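Local coordinates for esterase (Rhizomucor miehei, PDB 4WY5), which probably hydrolyses carboxylic esters to an acid and an alcohol, as a carboxylesterase of the alpha/beta hydrolase fold, at residues A[268-271]-A[272-276]; A[199-202]-A[203-207]; A[303-306]-A[307-311]. All blocks are in the same frame, centred on the assembly; numbering follows the deposited sequence.

Contact 1 (A[268-271]-A[272-276]); sequences GEKY and AQQLA
Ala272 meets the preceding turn of helix 265-277 through its backbone N, weakly hydrogen-bonded to Gly268 O at 3.3 Å, and through its methyl, whose CB lies beside Glu269 O. The same methyl also packs on Ala284 of strand 282-287. One residue on, Gln273 N bonds to Glu269 O. The first torsion of Gln273 (chi1 -60°) sets CG beside its own backbone N and 3.3 Å from Glu269 O, and the extended chain beyond carries the amide towards Lys270. There Gln273 OE1 stands 3.9 Å from Lys270 CD, the two chains crossing at about a right angle in plain van der Waals contact. Glu269 turns its carboxylate elsewhere, to a salt bridge with Arg286, while both Glu269 and Gln273 pack against a second subunit.

Gln274 N is bonded to Lys270 O at 3.0 Å. Its side chain passes across this same carbonyl, with Gln274 CG 3.2 Å from Lys270 O, and Gln274 OE1 comes to the edge of the Tyr271 ring, near the ring plane and 3.8 Å from Tyr271 CD1. Ring and amide planes are almost perpendicular, 85° apart. Leu275 covers a face of the same ring: its CG sits over that face, Leu275 CD1 is 3.7 Å from Tyr271 CE2, and Leu275 N closes a 3.0 Å bond to Tyr271 O. The phenol ring is thus touched on a face by leucine and at its edge by an amide, and it also packs on Ala168 and Ile172 of helix 162-176. Pairs i to i+3 and i to i+4 are those of any alpha-helix; this helix is the connection of a right-handed beta-alpha-beta crossover between parallel strands 254-259 and 282-287, at one edge of the alpha/beta hydrolase sheet.

Contact 2 (A[199-202]-A[203-207]); sequences KYES and YKLFG
Tyr203 N donates to Tyr200 O at 3.1 Å from well above the carbonyl plane, a bent turn-like bond, whereas Leu205 N reaches Glu201 O in the carbonyl plane with an N-H...O angle of 164° and Phe206 N bonds to Ser202 O.

Leu205 leans back over the Glu201 carbonyl, its CD1 3.1 Å from Glu201 O, and the same methyl meets Glu201 CG at 3.5 Å. Leu205 CD2 touches that CG from the same side, so both leucine methyls pack against the stem of the glutamate; their exact placing is doubtful, chi2 (16°) being nearly eclipsed. Phe206 brings CD2 to 3.3 Å from Ser202 O, and one face of its ring is covered by Leu205 CB.

This short helix, 201-206, belongs to the excursion between strands 185-189 and 254-259 of the alpha/beta hydrolase sheet, and Phe206 lies near, without touching, the probable Ser161-His292-Asp262 triad. Ser202 ties the first turn to neighbouring chain: its OG bonds to Val263 O and its N to Asp266 OD2. The Tyr200 ring leads away from the helix, and its OH is hydrogen-bonded to Glu241, while Lys199 CD lies over one face of that ring, towards its rim.

Contact 3 (A[303-306]-A[307-311]); sequences QYRF and TINTI
Tyr304 and Ile308, one turn apart on helix 302-319, form a CH-pi contact within the long C-terminal helix that packs on the alpha/beta hydrolase sheet. Ile308 CG1 lies over the tyrosine face, 3.9 Å from the ring centroid and 25° off its normal, displaced towards the rim so that CZ is the nearest ring atom. With CG1 placed beside the backbone N (chi1 -70°), the isoleucine reaches back to the phenol, while its CD1 continues past CZ and OH. Tyr304 OH itself is hydrogen-bonded to Asp105 of helix 100-110, whose Leu106 and Lys109 also touch Ile308.

Phe306 also has a neighbour over its face, but an oxygen: Thr310 OG1 stands 3.4 Å above the Phe306 ring plane, over its centre. Both residues also pack on Thr310 of the second subunit.

Arg305 and Asn309 run side by side in the same direction, with Arg305 CG 4.1 Å from Asn309 ND2 and guanidinium and amide planes 60° apart. Asn309 ND2 is hydrogen-bonded to Asp317 of the second subunit.

Among the backbone bonds, Ile308 N to Tyr304 O and Asn309 N to Arg305 O are nearly straight at the hydrogen. Two carbonyls each accept a second bond, from the hydroxyl of a buried threonine four residues on. Gln303 O receives Thr307 N at 3.1 Å and Thr307 OG1 at 2.7 Å. Phe306 O receives Thr310 N at 2.9 Å, and Thr310 OG1 at 2.7 Å from above the carbonyl plane.

How the contacts relate
Contacts 1 and 3 are mostly buried and both reach the second subunit, whereas contact 2 is partly buried and touches no other chain of the assembly. Contacts 1 and 2 meet directly, Lys270 CG lying 4.1 Å from Tyr200 OH, and helix 265-277 supplies Asp266 to the first turn of the short helix. Contact 3 stands apart, its nearest atoms about 13 Å from either of the others, yet its helix packs on strand 254-259, which leads into the helix of contact 1. Chemistry follows place: one amide and a leucine about a tyrosine in contact 1, aliphatic packing on a glutamate stem in contact 2, threonine hydroxyls bonded to backbone carbonyls in contact 3.

Contact 1 (A[268-271]-A[272-276])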
loop_
_atom_site.group_PDB
_atom_site.type_symbol
_atom_site.label_atom_id
_atom_site.label_comp_id
_atom_site.label_asym_id
_atom_site.label_seq_id
_atom_site.Cartn_x
_atom_site.Cartn_y
_atom_site.Cartn_z
ATOM N N GLY A 268 -5.850 -7.446 -13.108
ATOM C CA GLY A 268 -6.264 -6.803 -11.885
ATOM C C GLY A 268 -6.035 -5.302 -11.966
ATOM O O GLY A 268 -6.902 -4.517 -11.573
ATOM N N GLU A 269 -4.881 -4.889 -12.490
ATOM C CA GLU A 269 -4.575 -3.459 -12.542
ATOM C C GLU A 269 -5.468 -2.780 -13.590
ATOM O O GLU A 269 -5.836 -1.615 -13.443
ATOM C CB GLU A 269 -3.076 -3.219 -12.843
ATOM C CG GLU A 269 -2.125 -3.846 -11.807
ATOM C CD GLU A 269 -0.648 -3.514 -12.007
ATOM O OE1 GLU A 269 -0.289 -2.767 -12.956
ATOM O OE2 GLU A 269 0.179 -4.022 -11.203
ATOM N N LYS A 270 -5.897 -3.530 -14.601
ATOM C CA LYS A 270 -6.777 -2.959 -15.623
ATOM C C LYS A 270 -8.157 -2.677 -15.042
ATOM O O LYS A 270 -8.753 -1.657 -15.345
ATOM C CB LYS A 270 -6.890 -3.886 -16.828
ATOM C CG LYS A 270 -7.889 -3.422 -17.893
ATOM C CD LYS A 270 -7.379 -2.235 -18.703
ATOM C CE LYS A 270 -8.438 -1.780 -19.716
ATOM N NZ LYS A 270 -7.848 -0.956 -20.819
ATOM N N TYR A 271 -8.644 -3.545 -14.166
ATOM C CA TYR A 271 -9.949 -3.305 -13.533
ATOM C C TYR A 271 -9.917 -2.064 -12.630
ATOM O O TYR A 271 -10.889 -1.303 -12.565
ATOM C CB TYR A 271 -10.404 -4.541 -12.727
ATOM C CG TYR A 271 -11.855 -4.509 -12.264
ATOM C CD1 TYR A 271 -12.906 -4.589 -13.180
ATOM C CD2 TYR A 271 -12.173 -4.402 -10.911
ATOM C CE1 TYR A 271 -14.235 -4.560 -12.762
ATOM C CE2 TYR A 271 -13.491 -4.373 -10.479
ATOM C CZ TYR A 271 -14.526 -4.454 -11.407
ATOM O OH TYR A 271 -15.845 -4.421 -10.983
ATOM N N ALA A 272 -8.794 -1.838 -11.950
ATOM C CA ALA A 272 -8.625 -0.612 -11.162
ATOM C C ALA A 272 -8.813 0.628 -12.046
ATOM O O ALA A 272 -9.472 1.593 -11.655
ATOM C CB ALA A 272 -7.240 -0.589 -10.486
ATOM N N GLN A 273 -8.217 0.586 -13.231
ATOM C CA GLN A 273 -8.319 1.671 -14.201
ATOM C C GLN A 273 -9.765 1.892 -14.669
ATOM O O GLN A 273 -10.200 3.035 -14.839
ATOM C CB GLN A 273 -7.415 1.388 -15.412
ATOM C CG GLN A 273 -5.922 1.253 -15.092
ATOM C CD GLN A 273 -5.063 0.943 -16.330
ATOM O OE1 GLN A 273 -5.540 0.980 -17.467
ATOM N NE2 GLN A 273 -3.785 0.653 -16.102
ATOM N N GLN A 274 -10.492 0.790 -14.874
ATOM C CA GLN A 274 -11.902 0.810 -15.289
ATOM C C GLN A 274 -12.795 1.475 -14.233
ATOM O O GLN A 274 -13.688 2.278 -14.550
ATOM C CB GLN A 274 -12.424 -0.621 -15.537
ATOM C CG GLN A 274 -11.695 -1.438 -16.614
ATOM C CD GLN A 274 -12.287 -2.847 -16.801
ATOM O OE1 GLN A 274 -11.600 -3.862 -16.623
ATOM N NE2 GLN A 274 -13.570 -2.906 -17.161
ATOM N N LEU A 275 -12.544 1.146 -12.969
ATOM C CA LEU A 275 -13.317 1.744 -11.889
ATOM C C LEU A 275 -13.060 3.253 -11.823
ATOM O O LEU A 275 -14.003 4.037 -11.706
ATOM C CB LEU A 275 -12.980 1.074 -10.552
ATOM C CG LEU A 275 -13.437 -0.373 -10.329
ATOM C CD1 LEU A 275 -12.615 -0.996 -9.223
ATOM C CD2 LEU A 275 -14.929 -0.472 -9.970
ATOM N N ALA A 276 -11.809 3.674 -11.977
ATOM C CA ALA A 276 -11.513 5.109 -11.905
ATOM C C ALA A 276 -12.119 5.907 -13.073
ATOM O O ALA A 276 -12.588 7.032 -12.899
ATOM C CB ALA A 276 -9.993 5.330 -11.838
#

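Contact 2 (A[199-202]-A[203-207])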
loop_
_atom_site.group_PDB
_atom_site.type_symbol
_atom_site.label_atom_id
_atom_site.label_comp_id
_atom_site.label_asym_id
_atom_site.label_seq_id
_atom_site.Cartn_x
_atom_site.Cartn_y
_atom_site.Cartn_z
ATOM N N LYS A 199 -4.063 -12.357 -23.299
ATOM C CA LYS A 199 -3.941 -10.981 -23.750
ATOM C C LYS A 199 -2.904 -10.190 -22.933
ATOM O O LYS A 199 -2.346 -9.210 -23.411
ATOM C CB LYS A 199 -5.313 -10.304 -23.644
ATOM C CG LYS A 199 -5.366 -8.835 -24.020
ATOM C CD LYS A 199 -6.702 -8.219 -23.575
ATOM C CE LYS A 199 -6.813 -6.727 -23.940
ATOM N NZ LYS A 199 -8.097 -6.115 -23.447
ATOM N N TYR A 200 -2.656 -10.611 -21.698
ATOM C CA TYR A 200 -1.813 -9.831 -20.795
ATOM C C TYR A 200 -0.409 -10.430 -20.616
ATOM O O TYR A 200 -0.238 -11.658 -20.501
ATOM C CB TYR A 200 -2.504 -9.689 -19.420
ATOM C CG TYR A 200 -3.862 -9.003 -19.456
ATOM C CD1 TYR A 200 -3.967 -7.606 -19.445
ATOM C CD2 TYR A 200 -5.037 -9.751 -19.494
ATOM C CE1 TYR A 200 -5.209 -6.980 -19.481
ATOM C CE2 TYR A 200 -6.278 -9.142 -19.530
ATOM C CZ TYR A 200 -6.362 -7.760 -19.519
ATOM O OH TYR A 200 -7.606 -7.159 -19.547
ATOM N N GLU A 201 0.582 -9.544 -20.535
ATOM C CA GLU A 201 1.992 -9.931 -20.480
ATOM C C GLU A 201 2.309 -10.793 -19.249
ATOM O O GLU A 201 3.138 -11.706 -19.329
ATOM C CB GLU A 201 2.880 -8.667 -20.475
ATOM C CG GLU A 201 4.397 -8.916 -20.389
ATOM C CD GLU A 201 5.232 -7.619 -20.359
ATOM O OE1 GLU A 201 4.740 -6.584 -19.842
ATOM O OE2 GLU A 201 6.399 -7.642 -20.822
ATOM N N SER A 202 1.630 -10.540 -18.124
ATOM C CA SER A 202 1.932 -11.303 -16.910
ATOM C C SER A 202 1.518 -12.776 -17.012
ATOM O O SER A 202 2.105 -13.627 -16.348
ATOM C CB SER A 202 1.298 -10.650 -15.677
ATOM O OG SER A 202 -0.069 -10.376 -15.856
ATOM N N TYR A 203 0.544 -13.083 -17.868
ATOM C CA TYR A 203 0.147 -14.474 -18.139
ATOM C C TYR A 203 1.322 -15.252 -18.718
ATOM O O TYR A 203 1.662 -16.349 -18.266
ATOM C CB TYR A 203 -1.053 -14.498 -19.090
ATOM C CG TYR A 203 -1.614 -15.867 -19.467
ATOM C CD1 TYR A 203 -1.249 -16.494 -20.661
ATOM C CD2 TYR A 203 -2.557 -16.503 -18.660
ATOM C CE1 TYR A 203 -1.785 -17.735 -21.023
ATOM C CE2 TYR A 203 -3.104 -17.745 -19.018
ATOM C CZ TYR A 203 -2.711 -18.358 -20.196
ATOM O OH TYR A 203 -3.244 -19.588 -20.548
ATOM N N LYS A 204 1.986 -14.627 -19.680
ATOM C CA LYS A 204 3.136 -15.212 -20.336
ATOM C C LYS A 204 4.323 -15.356 -19.376
ATOM O O LYS A 204 4.932 -16.427 -19.306
ATOM C CB LYS A 204 3.500 -14.354 -21.555
ATOM C CG LYS A 204 4.774 -14.741 -22.280
ATOM C CD LYS A 204 5.042 -13.773 -23.453
ATOM C CE LYS A 204 5.781 -12.500 -23.002
ATOM N NZ LYS A 204 6.235 -11.635 -24.135
ATOM N N LEU A 205 4.649 -14.294 -18.633
ATOM C CA LEU A 205 5.820 -14.312 -17.742
ATOM C C LEU A 205 5.763 -15.314 -16.584
ATOM O O LEU A 205 6.794 -15.879 -16.220
ATOM C CB LEU A 205 6.090 -12.926 -17.146
ATOM C CG LEU A 205 6.490 -11.691 -17.977
ATOM C CD1 LEU A 205 6.241 -11.797 -19.469
ATOM C CD2 LEU A 205 5.881 -10.411 -17.406
ATOM N N PHE A 206 4.582 -15.533 -16.007
ATOM C CA PHE A 206 4.472 -16.320 -14.764
ATOM C C PHE A 206 3.545 -17.547 -14.895
ATOM O O PHE A 206 3.193 -18.174 -13.897
ATOM C CB PHE A 206 3.988 -15.418 -13.610
ATOM C CG PHE A 206 4.767 -14.123 -13.485
ATOM C CD1 PHE A 206 6.092 -14.127 -13.043
ATOM C CD2 PHE A 206 4.185 -12.911 -13.847
ATOM C CE1 PHE A 206 6.829 -12.942 -12.946
ATOM C CE2 PHE A 206 4.907 -11.715 -13.762
ATOM C CZ PHE A 206 6.237 -11.728 -13.317
ATOM N N GLY A 207 3.165 -17.907 -16.119
ATOM C CA GLY A 207 2.177 -18.957 -16.299
ATOM C C GLY A 207 2.685 -20.327 -16.724
ATOM O O GLY A 207 1.871 -21.227 -16.944
#

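Contact 3 (A[303-306]-A[307-311])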
loop_
_atom_site.group_PDB
_atom_site.type_symbol
_atom_site.label_atom_id
_atom_site.label_comp_id
_atom_site.label_asym_id
_atom_site.label_seq_id
_atom_site.Cartn_x
_atom_site.Cartn_y
_atom_site.Cartn_z
ATOM N N GLN A 303 5.412 -8.475 3.585
ATOM C CA GLN A 303 4.249 -8.098 2.790
ATOM C C GLN A 303 2.939 -8.654 3.387
ATOM O O GLN A 303 1.884 -8.044 3.194
ATOM C CB GLN A 303 4.402 -8.495 1.300
ATOM C CG GLN A 303 5.187 -9.733 0.954
ATOM C CD GLN A 303 6.695 -9.529 0.960
ATOM O OE1 GLN A 303 7.351 -9.770 1.976
ATOM N NE2 GLN A 303 7.258 -9.119 -0.181
ATOM N N TYR A 304 2.979 -9.770 4.122
ATOM C CA TYR A 304 1.757 -10.219 4.815
ATOM C C TYR A 304 1.363 -9.183 5.876
ATOM O O TYR A 304 0.188 -8.813 5.995
ATOM C CB TYR A 304 1.918 -11.596 5.499
ATOM C CG TYR A 304 0.703 -11.955 6.357
ATOM C CD1 TYR A 304 -0.401 -12.613 5.802
ATOM C CD2 TYR A 304 0.637 -11.584 7.708
ATOM C CE1 TYR A 304 -1.524 -12.915 6.563
ATOM C CE2 TYR A 304 -0.485 -11.865 8.481
ATOM C CZ TYR A 304 -1.561 -12.533 7.898
ATOM O OH TYR A 304 -2.675 -12.832 8.641
ATOM N N ARG A 305 2.344 -8.728 6.653
ATOM C CA ARG A 305 2.102 -7.741 7.714
ATOM C C ARG A 305 1.614 -6.376 7.145
ATOM O O ARG A 305 0.635 -5.805 7.622
ATOM C CB ARG A 305 3.388 -7.574 8.546
ATOM C CG ARG A 305 3.271 -6.749 9.821
ATOM C CD ARG A 305 4.560 -6.814 10.683
ATOM N NE ARG A 305 5.777 -6.409 9.962
ATOM C CZ ARG A 305 6.742 -7.244 9.554
ATOM N NH1 ARG A 305 6.661 -8.551 9.807
ATOM N NH2 ARG A 305 7.805 -6.772 8.903
ATOM N N PHE A 306 2.277 -5.877 6.108
ATOM C CA PHE A 306 1.868 -4.630 5.447
ATOM C C PHE A 306 0.409 -4.725 4.984
ATOM O O PHE A 306 -0.390 -3.836 5.226
ATOM C CB PHE A 306 2.797 -4.327 4.249
ATOM C CG PHE A 306 2.263 -3.273 3.295
ATOM C CD1 PHE A 306 2.494 -1.908 3.516
ATOM C CD2 PHE A 306 1.530 -3.643 2.176
ATOM C CE1 PHE A 306 1.997 -0.933 2.634
ATOM C CE2 PHE A 306 1.022 -2.683 1.292
ATOM C CZ PHE A 306 1.256 -1.320 1.522
ATOM N N THR A 307 0.048 -5.838 4.361
ATOM C CA THR A 307 -1.259 -5.921 3.721
ATOM C C THR A 307 -2.364 -5.984 4.767
ATOM O O THR A 307 -3.386 -5.300 4.630
ATOM C CB THR A 307 -1.345 -7.132 2.768
ATOM O OG1 THR A 307 -0.272 -7.056 1.813
ATOM C CG2 THR A 307 -2.677 -7.141 2.042
ATOM N N ILE A 308 -2.152 -6.750 5.838
ATOM C CA ILE A 308 -3.134 -6.768 6.936
ATOM C C ILE A 308 -3.304 -5.370 7.571
ATOM O O ILE A 308 -4.419 -4.854 7.633
ATOM C CB ILE A 308 -2.744 -7.784 8.035
ATOM C CG1 ILE A 308 -2.905 -9.220 7.516
ATOM C CG2 ILE A 308 -3.617 -7.592 9.271
ATOM C CD1 ILE A 308 -4.347 -9.571 7.116
ATOM N N ASN A 309 -2.205 -4.736 7.985
ATOM C CA ASN A 309 -2.288 -3.405 8.596
ATOM C C ASN A 309 -2.922 -2.341 7.688
ATOM O O ASN A 309 -3.648 -1.467 8.161
ATOM C CB ASN A 309 -0.895 -2.907 9.017
ATOM C CG ASN A 309 -0.322 -3.687 10.187
ATOM O OD1 ASN A 309 -1.023 -4.471 10.826
ATOM N ND2 ASN A 309 0.956 -3.435 10.505
ATOM N N THR A 310 -2.651 -2.424 6.388
ATOM C CA THR A 310 -3.119 -1.425 5.430
ATOM C C THR A 310 -4.638 -1.548 5.175
ATOM O O THR A 310 -5.339 -0.541 5.067
ATOM C CB THR A 310 -2.321 -1.546 4.102
ATOM O OG1 THR A 310 -0.925 -1.319 4.366
ATOM C CG2 THR A 310 -2.803 -0.539 3.073
ATOM N N ILE A 311 -5.127 -2.785 5.063
ATOM C CA ILE A 311 -6.561 -3.046 5.032
ATOM C C ILE A 311 -7.257 -2.541 6.308
ATOM O O ILE A 311 -8.287 -1.857 6.240
ATOM C CB ILE A 311 -6.867 -4.565 4.881
ATOM C CG1 ILE A 311 -6.403 -5.100 3.521
ATOM C CG2 ILE A 311 -8.366 -4.847 5.056
ATOM C CD1 ILE A 311 -6.607 -6.615 3.378
#